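Local coordinates for protein 1,4-dihydroxy-2-naphthoyl-CoA hydrolase (Synechocystis sp., PDB 4K00) that hydrolyses the thioester 1,4-dihydroxy-2-naphthoyl-CoA to 1,4-dihydroxy-2-naphthoate and CoA, a step in phylloquinone (vitamin K1) biosynthesis, at residues 35-40 against 129-134; 15-20 against 26-31; 98-101 against 106-109. All coordinates share one frame; numbering follows the deposited sequence.

Contact 1: 35-40 against 129-134; sequences EAYESW and QPWQTA
Trp40, Trp131, Ala134 and Tyr37 make two separate touches between helix 26-43 and helix 129-136. Trp40 has the most surface buried here. The benzo part of its indole does the touching. CZ2 of Trp40 lies 3.9 Å from CB of Ala134, and CH2 of Trp40 is 4.1 Å from the same methyl. The carbonyl oxygen of Ala134 sits at the edge of the Trp40 ring, near its plane. The first torsion sets CG of Trp40 anti to its backbone N (chi1 169°), and this carries the ring across to the second helix.

One water joins the polar atoms at that edge. It accepts from NE1 of Trp40 at 2.9 Å. It lies 2.8 Å from O of Ala134, where it can donate, though other acceptors compete. It also lies in the indole plane.

Trp131 makes the other touch, with Tyr37. The two side chains cross at about a right angle. OH of Tyr37 meets the indole at its edge, in the plane of the ring, 3.3 Å from CZ3 of Trp131. The ring carbons stand further off, with CZ of Tyr37 at 4.3 Å from CZ3 of Trp131. Leu48 of helix 48-54 packs on both Tyr37 and Trp131. Trp40 also packs on Leu82 and Ile84 of strand 77-86.

The long helix of this hotdog fold is thus met by the C-terminal helix 129-136. All four touching residues are buried, and the contact is away from the predicted active site. With no direct hydrogen bond between the segments, packing at the Trp40 and Trp131 indoles holds the helices together. The N-H of Trp40 is linked through a water, which probably also serves the carbonyl of Ala134.

Contact 2: 15-20 against 26-31; sequences LADTDG and FNQFLQ
Gln28 reaches from helix 26-43 to Asp17, and its amide gives the one hydrogen bond of this contact. NE2 of Gln28 lies 2.9 Å from OD1 of Asp17, with an N-H...O angle of 155°. The donor meets the anti lone pair of OD1, and this oxygen lies close to the amide plane. Carboxylate and amide are nearly coplanar, 28° apart. The bend of Gln28 at its second torsion (chi2 -60°) turns the amide toward OD1. The first torsion sets CG of Gln28 beside the Asp17 backbone, 3.5 Å from O of Asp17 and 3.8 Å from CA of Asp17.

The other oxygen of Asp17, OD2, forms a salt bridge with Arg11 and accepts from N of Tyr14. The contact joins the loop after the first strand to the start of the long helix of the hotdog fold. That loop carries Asp19, predicted to be the active-site residue. An alanine in place of Gln28 would probably leave OD1 of Asp17 without this amide donor and open a gap beside the Asp17 backbone.

The Asp19 side is looser. The Asp19 side chain makes no contact with segment 26-31. OD1 of Asp19 accepts from N of Ala21, in its own loop. Gln28 itself remains partly exposed.

Contact 3: 98-101 against 106-109; sequences ISQA and LLAR
Ile98 and Ala108 face each other as an antiparallel hydrogen-bonded pair, and Leu107 shares the Ile98 carbonyl with Ala108. N of Ile98 donates to O of Ala108 at 2.9 Å, almost straight at 178°. In return, O of Ile98 takes two donors. N of Leu107 is the closer, at 2.7 Å, and lies in the carbonyl plane. N of Ala108 gives a weak bond at 3.3 Å. One acceptor therefore serves two successive backbone N-H groups.

This is a classic beta bulge. Leu107 and Ala108 both sit opposite Ile98, and the register shifts by one residue before the non-hydrogen-bonded pair of Ser99 and Leu106. The bulge lies in the hairpin of strands 91-100 and 106-118, part of the antiparallel sheet of the hotdog fold. The extra residue, Leu107, has a helix-like psi of -37°, unlike its strand neighbours.

The Leu107 side chain lies against the Ile98 carbonyl and Gln100. Its CB is 3.4 Å from O of Ile98, and its CD1 is 3.9 Å from NE2 of Gln100. That amide nitrogen is satisfied by OD2 of Asp76, so its approach to Leu107 is packing. With CG anti to the backbone N (chi1 -177°), Leu106 brings CD1 to 3.6 Å from O of Ile98.

The Ile98 and Ala108 side chains share one face of the sheet, with CD1 of Ile98 4.2 Å from CB of Ala108. There Ile98 also meets Phe29 and Cys33 of helix 26-43. Further backbone hydrogen bonds link Ser99 to Leu79, and Leu107 to Phe69 and Ala70.

Along the chain, contact 2 closes before contact 1 and contact 3 begin. Contact 3 is nested inside the loop that contact 1 closes. Contacts 1 and 2 share helix 26-43, and their centres are about 24 Å apart, on opposite sides of the chain's centre. Contact 3 lies in the sheet, its centre about 14 Å from contact 2's and about 21 Å from contact 1's. It touches contact 2 where CD1 of Ile98 packs 3.7 Å from O of Phe29. The hotdog helix therefore meets the predicted active-site loop near its start and the C-terminal helix further along. Contacts 1 and 2 touch the second subunit, and the loop also packs on the third, so the site probably depends on the assembly.

Contact 1: 35-40 against 129-134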
loop_
_atom_site.group_PDB
_atom_site.type_symbol
_atom_site.label_atom_id
_atom_site.label_comp_id
_atom_site.label_asym_id
_atom_site.label_seq_id
_atom_site.Cartn_x
_atom_site.Cartn_y
_atom_site.Cartn_z
ATOM N N GLU A 35 9.481 2.254 -8.430
ATOM C CA GLU A 35 10.066 3.523 -7.982
ATOM C C GLU A 35 11.396 3.830 -8.677
ATOM O O GLU A 35 11.654 4.973 -9.059
ATOM C CB GLU A 35 10.277 3.524 -6.473
ATOM C CG GLU A 35 8.987 3.465 -5.669
ATOM C CD GLU A 35 9.230 3.271 -4.182
ATOM O OE1 GLU A 35 10.376 3.478 -3.706
ATOM O OE2 GLU A 35 8.267 2.901 -3.477
ATOM N N ALA A 36 12.237 2.813 -8.833
ATOM C CA ALA A 36 13.516 2.986 -9.531
ATOM C C ALA A 36 13.270 3.427 -10.955
ATOM O O ALA A 36 13.918 4.345 -11.464
ATOM C CB ALA A 36 14.302 1.678 -9.523
ATOM N N TYR A 37 12.309 2.766 -11.590
ATOM C CA TYR A 37 11.854 3.127 -12.922
ATOM C C TYR A 37 11.398 4.592 -12.936
ATOM O O TYR A 37 11.826 5.371 -13.782
ATOM C CB TYR A 37 10.763 2.153 -13.367
ATOM C CG TYR A 37 9.868 2.604 -14.507
ATOM C CD1 TYR A 37 10.386 2.920 -15.752
ATOM C CD2 TYR A 37 8.489 2.697 -14.328
ATOM C CE1 TYR A 37 9.554 3.331 -16.785
ATOM C CE2 TYR A 37 7.653 3.092 -15.353
ATOM C CZ TYR A 37 8.188 3.407 -16.584
ATOM O OH TYR A 37 7.348 3.816 -17.603
ATOM N N GLU A 38 10.573 4.971 -11.966
ATOM C CA GLU A 38 10.078 6.335 -11.884
ATOM C C GLU A 38 11.176 7.346 -11.615
ATOM O O GLU A 38 11.120 8.463 -12.124
ATOM C CB GLU A 38 8.966 6.461 -10.838
ATOM C CG GLU A 38 7.661 5.808 -11.282
ATOM C CD GLU A 38 6.617 5.821 -10.188
ATOM O OE1 GLU A 38 6.518 4.807 -9.470
ATOM O OE2 GLU A 38 5.903 6.839 -10.072
ATOM N N SER A 39 12.173 6.964 -10.813
ATOM C CA SER A 39 13.270 7.867 -10.504
ATOM C C SER A 39 14.148 8.042 -11.741
ATOM O O SER A 39 14.650 9.134 -12.020
ATOM C CB SER A 39 14.110 7.350 -9.339
ATOM O OG SER A 39 13.326 7.195 -8.171
ATOM N N TRP A 40 14.314 6.971 -12.499
ATOM C CA TRP A 40 15.059 7.063 -13.735
ATOM C C TRP A 40 14.342 8.017 -14.706
ATOM O O TRP A 40 14.964 8.897 -15.294
ATOM C CB TRP A 40 15.253 5.674 -14.349
ATOM C CG TRP A 40 15.780 5.719 -15.732
ATOM C CD1 TRP A 40 17.056 5.974 -16.116
ATOM C CD2 TRP A 40 15.028 5.532 -16.929
ATOM N NE1 TRP A 40 17.155 5.932 -17.481
ATOM C CE2 TRP A 40 15.920 5.669 -18.007
ATOM C CE3 TRP A 40 13.689 5.233 -17.192
ATOM C CZ2 TRP A 40 15.516 5.538 -19.334
ATOM C CZ3 TRP A 40 13.285 5.109 -18.511
ATOM C CH2 TRP A 40 14.199 5.259 -19.565
ATOM N N GLN A 129 9.130 9.515 -28.611
ATOM C CA GLN A 129 10.528 9.603 -29.035
ATOM C C GLN A 129 11.445 9.979 -27.849
ATOM O O GLN A 129 12.533 9.421 -27.699
ATOM C CB GLN A 129 10.692 10.562 -30.228
ATOM C CG GLN A 129 10.534 9.888 -31.596
ATOM C CD GLN A 129 10.472 10.872 -32.754
ATOM O OE1 GLN A 129 11.323 10.864 -33.648
ATOM N NE2 GLN A 129 9.449 11.715 -32.752
ATOM N N PRO A 130 11.003 10.914 -26.991
ATOM C CA PRO A 130 11.851 11.275 -25.856
ATOM C C PRO A 130 12.157 10.074 -24.964
ATOM O O PRO A 130 13.228 10.002 -24.352
ATOM C CB PRO A 130 11.015 12.316 -25.110
ATOM C CG PRO A 130 10.169 12.926 -26.168
ATOM C CD PRO A 130 9.837 11.806 -27.110
ATOM N N TRP A 131 11.219 9.139 -24.889
ATOM C CA TRP A 131 11.412 7.937 -24.094
ATOM C C TRP A 131 12.411 7.004 -24.767
ATOM O O TRP A 131 13.328 6.507 -24.133
ATOM C CB TRP A 131 10.085 7.232 -23.876
ATOM C CG TRP A 131 9.201 7.987 -22.951
ATOM C CD1 TRP A 131 8.774 9.282 -23.080
ATOM C CD2 TRP A 131 8.655 7.502 -21.737
ATOM N NE1 TRP A 131 7.979 9.620 -22.011
ATOM C CE2 TRP A 131 7.895 8.543 -21.171
ATOM C CE3 TRP A 131 8.727 6.277 -21.068
ATOM C CZ2 TRP A 131 7.225 8.400 -19.967
ATOM C CZ3 TRP A 131 8.059 6.140 -19.885
ATOM C CH2 TRP A 131 7.314 7.189 -19.344
ATOM N N GLN A 132 12.230 6.789 -26.062
ATOM C CA GLN A 132 13.202 6.057 -26.864
ATOM C C GLN A 132 14.598 6.641 -26.728
ATOM O O GLN A 132 15.577 5.923 -26.567
ATOM C CB GLN A 132 12.786 6.144 -28.316
ATOM C CG GLN A 132 12.739 4.831 -29.036
ATOM C CD GLN A 132 12.048 4.982 -30.364
ATOM O OE1 GLN A 132 11.033 4.340 -30.618
ATOM N NE2 GLN A 132 12.570 5.872 -31.205
ATOM N N THR A 133 14.685 7.960 -26.822
ATOM C CA THR A 133 15.955 8.646 -26.726
ATOM C C THR A 133 16.632 8.376 -25.374
ATOM O O THR A 133 17.822 8.052 -25.324
ATOM C CB THR A 133 15.760 10.159 -26.954
ATOM O OG1 THR A 133 15.181 10.363 -28.248
ATOM C CG2 THR A 133 17.071 10.896 -26.842
ATOM N N ALA A 134 15.873 8.497 -24.286
ATOM C CA ALA A 134 16.378 8.185 -22.946
ATOM C C ALA A 134 16.866 6.744 -22.818
ATOM O O ALA A 134 17.913 6.484 -22.209
ATOM C CB ALA A 134 15.308 8.454 -21.904
HETATM O O HOH W 1 18.898 6.913 -19.647
#

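Contact 2: 15-20 against 26-31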
loop_
_atom_site.group_PDB
_atom_site.type_symbol
_atom_site.label_atom_id
_atom_site.label_comp_id
_atom_site.label_asym_id
_atom_site.label_seq_id
_atom_site.Cartn_x
_atom_site.Cartn_y
_atom_site.Cartn_z
ATOM N N LEU A 15 9.069 1.065 7.903
ATOM C CA LEU A 15 8.280 0.099 8.651
ATOM C C LEU A 15 7.175 -0.477 7.761
ATOM O O LEU A 15 6.938 -1.692 7.752
ATOM C CB LEU A 15 7.699 0.732 9.913
ATOM C CG LEU A 15 6.817 -0.190 10.758
ATOM C CD1 LEU A 15 7.567 -1.422 11.233
ATOM C CD2 LEU A 15 6.252 0.596 11.932
ATOM N N ALA A 16 6.528 0.391 6.994
ATOM C CA ALA A 16 5.401 -0.026 6.141
ATOM C C ALA A 16 5.799 -1.068 5.092
ATOM O O ALA A 16 4.945 -1.811 4.613
ATOM C CB ALA A 16 4.789 1.188 5.448
ATOM N N ASP A 17 7.077 -1.105 4.709
ATOM C CA ASP A 17 7.551 -2.063 3.713
ATOM C C ASP A 17 7.605 -3.483 4.270
ATOM O O ASP A 17 7.673 -4.468 3.508
ATOM C CB ASP A 17 8.941 -1.680 3.207
ATOM C CG ASP A 17 8.951 -0.379 2.441
ATOM O OD1 ASP A 17 8.225 -0.270 1.443
ATOM O OD2 ASP A 17 9.731 0.517 2.805
ATOM N N THR A 18 7.591 -3.589 5.592
ATOM C CA THR A 18 7.779 -4.879 6.246
ATOM C C THR A 18 6.447 -5.516 6.631
ATOM O O THR A 18 5.423 -4.858 6.630
ATOM C CB THR A 18 8.675 -4.744 7.493
ATOM O OG1 THR A 18 8.049 -3.885 8.463
ATOM C CG2 THR A 18 10.039 -4.174 7.100
ATOM N N ASP A 19 6.476 -6.800 6.970
ATOM C CA ASP A 19 5.274 -7.509 7.368
ATOM C C ASP A 19 5.467 -8.251 8.682
ATOM O O ASP A 19 6.542 -8.197 9.288
ATOM C CB ASP A 19 4.820 -8.457 6.256
ATOM C CG ASP A 19 5.771 -9.621 6.035
ATOM O OD1 ASP A 19 6.428 -10.078 6.991
ATOM O OD2 ASP A 19 5.836 -10.094 4.885
ATOM N N GLY A 20 4.426 -8.959 9.109
ATOM C CA GLY A 20 4.398 -9.578 10.424
ATOM C C GLY A 20 5.383 -10.716 10.592
ATOM O O GLY A 20 5.548 -11.241 11.687
ATOM N N PHE A 26 6.857 -9.315 0.031
ATOM C CA PHE A 26 7.359 -9.626 -1.306
ATOM C C PHE A 26 7.009 -8.509 -2.286
ATOM O O PHE A 26 7.833 -8.095 -3.087
ATOM C CB PHE A 26 6.818 -10.973 -1.790
ATOM C CG PHE A 26 5.415 -10.917 -2.324
ATOM C CD1 PHE A 26 4.328 -10.890 -1.464
ATOM C CD2 PHE A 26 5.183 -10.895 -3.688
ATOM C CE1 PHE A 26 3.043 -10.825 -1.964
ATOM C CE2 PHE A 26 3.905 -10.830 -4.190
ATOM C CZ PHE A 26 2.830 -10.794 -3.323
ATOM N N ASN A 27 5.785 -8.005 -2.182
ATOM C CA ASN A 27 5.221 -7.072 -3.148
ATOM C C ASN A 27 5.867 -5.704 -3.038
ATOM O O ASN A 27 5.872 -4.926 -3.995
ATOM C CB ASN A 27 3.720 -6.905 -2.868
ATOM C CG ASN A 27 2.920 -6.670 -4.117
ATOM O OD1 ASN A 27 3.368 -6.973 -5.227
ATOM N ND2 ASN A 27 1.722 -6.146 -3.951
ATOM N N GLN A 28 6.397 -5.402 -1.857
ATOM C CA GLN A 28 7.101 -4.134 -1.653
ATOM C C GLN A 28 8.431 -4.052 -2.418
ATOM O O GLN A 28 8.809 -2.973 -2.864
ATOM C CB GLN A 28 7.296 -3.837 -0.159
ATOM C CG GLN A 28 6.001 -3.560 0.590
ATOM C CD GLN A 28 5.257 -2.370 0.027
ATOM O OE1 GLN A 28 4.140 -2.510 -0.449
ATOM N NE2 GLN A 28 5.883 -1.200 0.054
ATOM N N PHE A 29 9.122 -5.172 -2.607
ATOM C CA PHE A 29 10.283 -5.185 -3.484
ATOM C C PHE A 29 9.907 -4.772 -4.913
ATOM O O PHE A 29 10.649 -4.028 -5.567
ATOM C CB PHE A 29 10.955 -6.566 -3.501
ATOM C CG PHE A 29 11.750 -6.888 -2.255
ATOM C CD1 PHE A 29 12.911 -6.197 -1.951
ATOM C CD2 PHE A 29 11.366 -7.929 -1.421
ATOM C CE1 PHE A 29 13.665 -6.518 -0.832
ATOM C CE2 PHE A 29 12.115 -8.255 -0.298
ATOM C CZ PHE A 29 13.267 -7.551 -0.005
ATOM N N LEU A 30 8.775 -5.271 -5.410
ATOM C CA LEU A 30 8.296 -4.886 -6.735
ATOM C C LEU A 30 7.937 -3.414 -6.794
ATOM O O LEU A 30 8.177 -2.763 -7.816
ATOM C CB LEU A 30 7.075 -5.706 -7.160
ATOM C CG LEU A 30 7.340 -6.928 -8.028
ATOM C CD1 LEU A 30 6.030 -7.629 -8.358
ATOM C CD2 LEU A 30 8.109 -6.564 -9.300
ATOM N N GLN A 31 7.353 -2.889 -5.710
ATOM C CA GLN A 31 7.078 -1.450 -5.598
ATOM C C GLN A 31 8.390 -0.661 -5.736
ATOM O O GLN A 31 8.444 0.353 -6.437
ATOM C CB GLN A 31 6.353 -1.142 -4.274
ATOM C CG GLN A 31 6.104 0.327 -3.967
ATOM C CD GLN A 31 5.498 1.068 -5.128
ATOM O OE1 GLN A 31 4.693 0.512 -5.884
ATOM N NE2 GLN A 31 5.888 2.333 -5.293
#

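Contact 3: 98-101 against 106-109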
loop_
_atom_site.group_PDB
_atom_site.type_symbol
_atom_site.label_atom_id
_atom_site.label_comp_id
_atom_site.label_asym_id
_atom_site.label_seq_id
_atom_site.Cartn_x
_atom_site.Cartn_y
_atom_site.Cartn_z
ATOM N N ILE A 98 18.127 -6.010 -6.800
ATOM C CA ILE A 98 18.021 -5.343 -5.502
ATOM C C ILE A 98 19.043 -5.936 -4.545
ATOM O O ILE A 98 19.095 -7.155 -4.343
ATOM C CB ILE A 98 16.610 -5.473 -4.888
ATOM C CG1 ILE A 98 15.552 -5.015 -5.888
ATOM C CG2 ILE A 98 16.509 -4.655 -3.603
ATOM C CD1 ILE A 98 14.126 -5.245 -5.425
ATOM N N SER A 99 19.856 -5.066 -3.962
ATOM C CA SER A 99 20.932 -5.504 -3.099
ATOM C C SER A 99 20.995 -4.643 -1.843
ATOM O O SER A 99 20.493 -3.514 -1.830
ATOM C CB SER A 99 22.265 -5.435 -3.847
ATOM O OG SER A 99 22.492 -4.116 -4.320
ATOM N N GLN A 100 21.626 -5.173 -0.800
ATOM C CA GLN A 100 22.040 -4.364 0.352
ATOM C C GLN A 100 23.144 -3.398 -0.051
ATOM O O GLN A 100 24.099 -3.781 -0.727
ATOM C CB GLN A 100 22.536 -5.264 1.475
ATOM C CG GLN A 100 21.466 -6.170 2.063
ATOM C CD GLN A 100 20.541 -5.434 3.014
ATOM O OE1 GLN A 100 20.733 -4.262 3.298
ATOM N NE2 GLN A 100 19.525 -6.121 3.496
ATOM N N ALA A 101 23.017 -2.142 0.355
ATOM C CA ALA A 101 23.939 -1.118 -0.098
ATOM C C ALA A 101 25.345 -1.436 0.400
ATOM O O ALA A 101 26.316 -1.255 -0.323
ATOM C CB ALA A 101 23.498 0.259 0.380
ATOM N N LEU A 106 22.882 -9.720 -2.849
ATOM C CA LEU A 106 21.734 -9.734 -3.754
ATOM C C LEU A 106 20.482 -10.309 -3.086
ATOM O O LEU A 106 20.451 -11.474 -2.663
ATOM C CB LEU A 106 22.066 -10.553 -5.004
ATOM C CG LEU A 106 20.974 -10.598 -6.075
ATOM C CD1 LEU A 106 20.837 -9.249 -6.765
ATOM C CD2 LEU A 106 21.300 -11.689 -7.082
ATOM N N LEU A 107 19.443 -9.494 -3.022
ATOM C CA LEU A 107 18.193 -9.886 -2.373
ATOM C C LEU A 107 17.154 -10.419 -3.373
ATOM O O LEU A 107 16.394 -11.339 -3.060
ATOM C CB LEU A 107 17.626 -8.691 -1.626
ATOM C CG LEU A 107 18.570 -8.051 -0.616
ATOM C CD1 LEU A 107 17.906 -6.835 0.020
ATOM C CD2 LEU A 107 18.978 -9.070 0.432
ATOM N N ALA A 108 17.114 -9.822 -4.558
ATOM C CA ALA A 108 16.069 -10.111 -5.541
ATOM C C ALA A 108 16.500 -9.658 -6.929
ATOM O O ALA A 108 17.285 -8.728 -7.071
ATOM C CB ALA A 108 14.756 -9.429 -5.157
ATOM N N ARG A 109 15.972 -10.328 -7.950
ATOM C CA ARG A 109 16.043 -9.853 -9.333
ATOM C C ARG A 109 14.612 -9.750 -9.869
ATOM O O ARG A 109 13.726 -10.489 -9.435
ATOM C CB ARG A 109 16.847 -10.826 -10.208
ATOM C CG ARG A 109 16.113 -12.134 -10.494
ATOM C CD ARG A 109 16.892 -13.078 -11.395
ATOM N NE ARG A 109 16.166 -14.332 -11.574
ATOM C CZ ARG A 109 16.570 -15.342 -12.334
ATOM N NH1 ARG A 109 17.714 -15.269 -12.995
ATOM N NH2 ARG A 109 15.822 -16.435 -12.430
#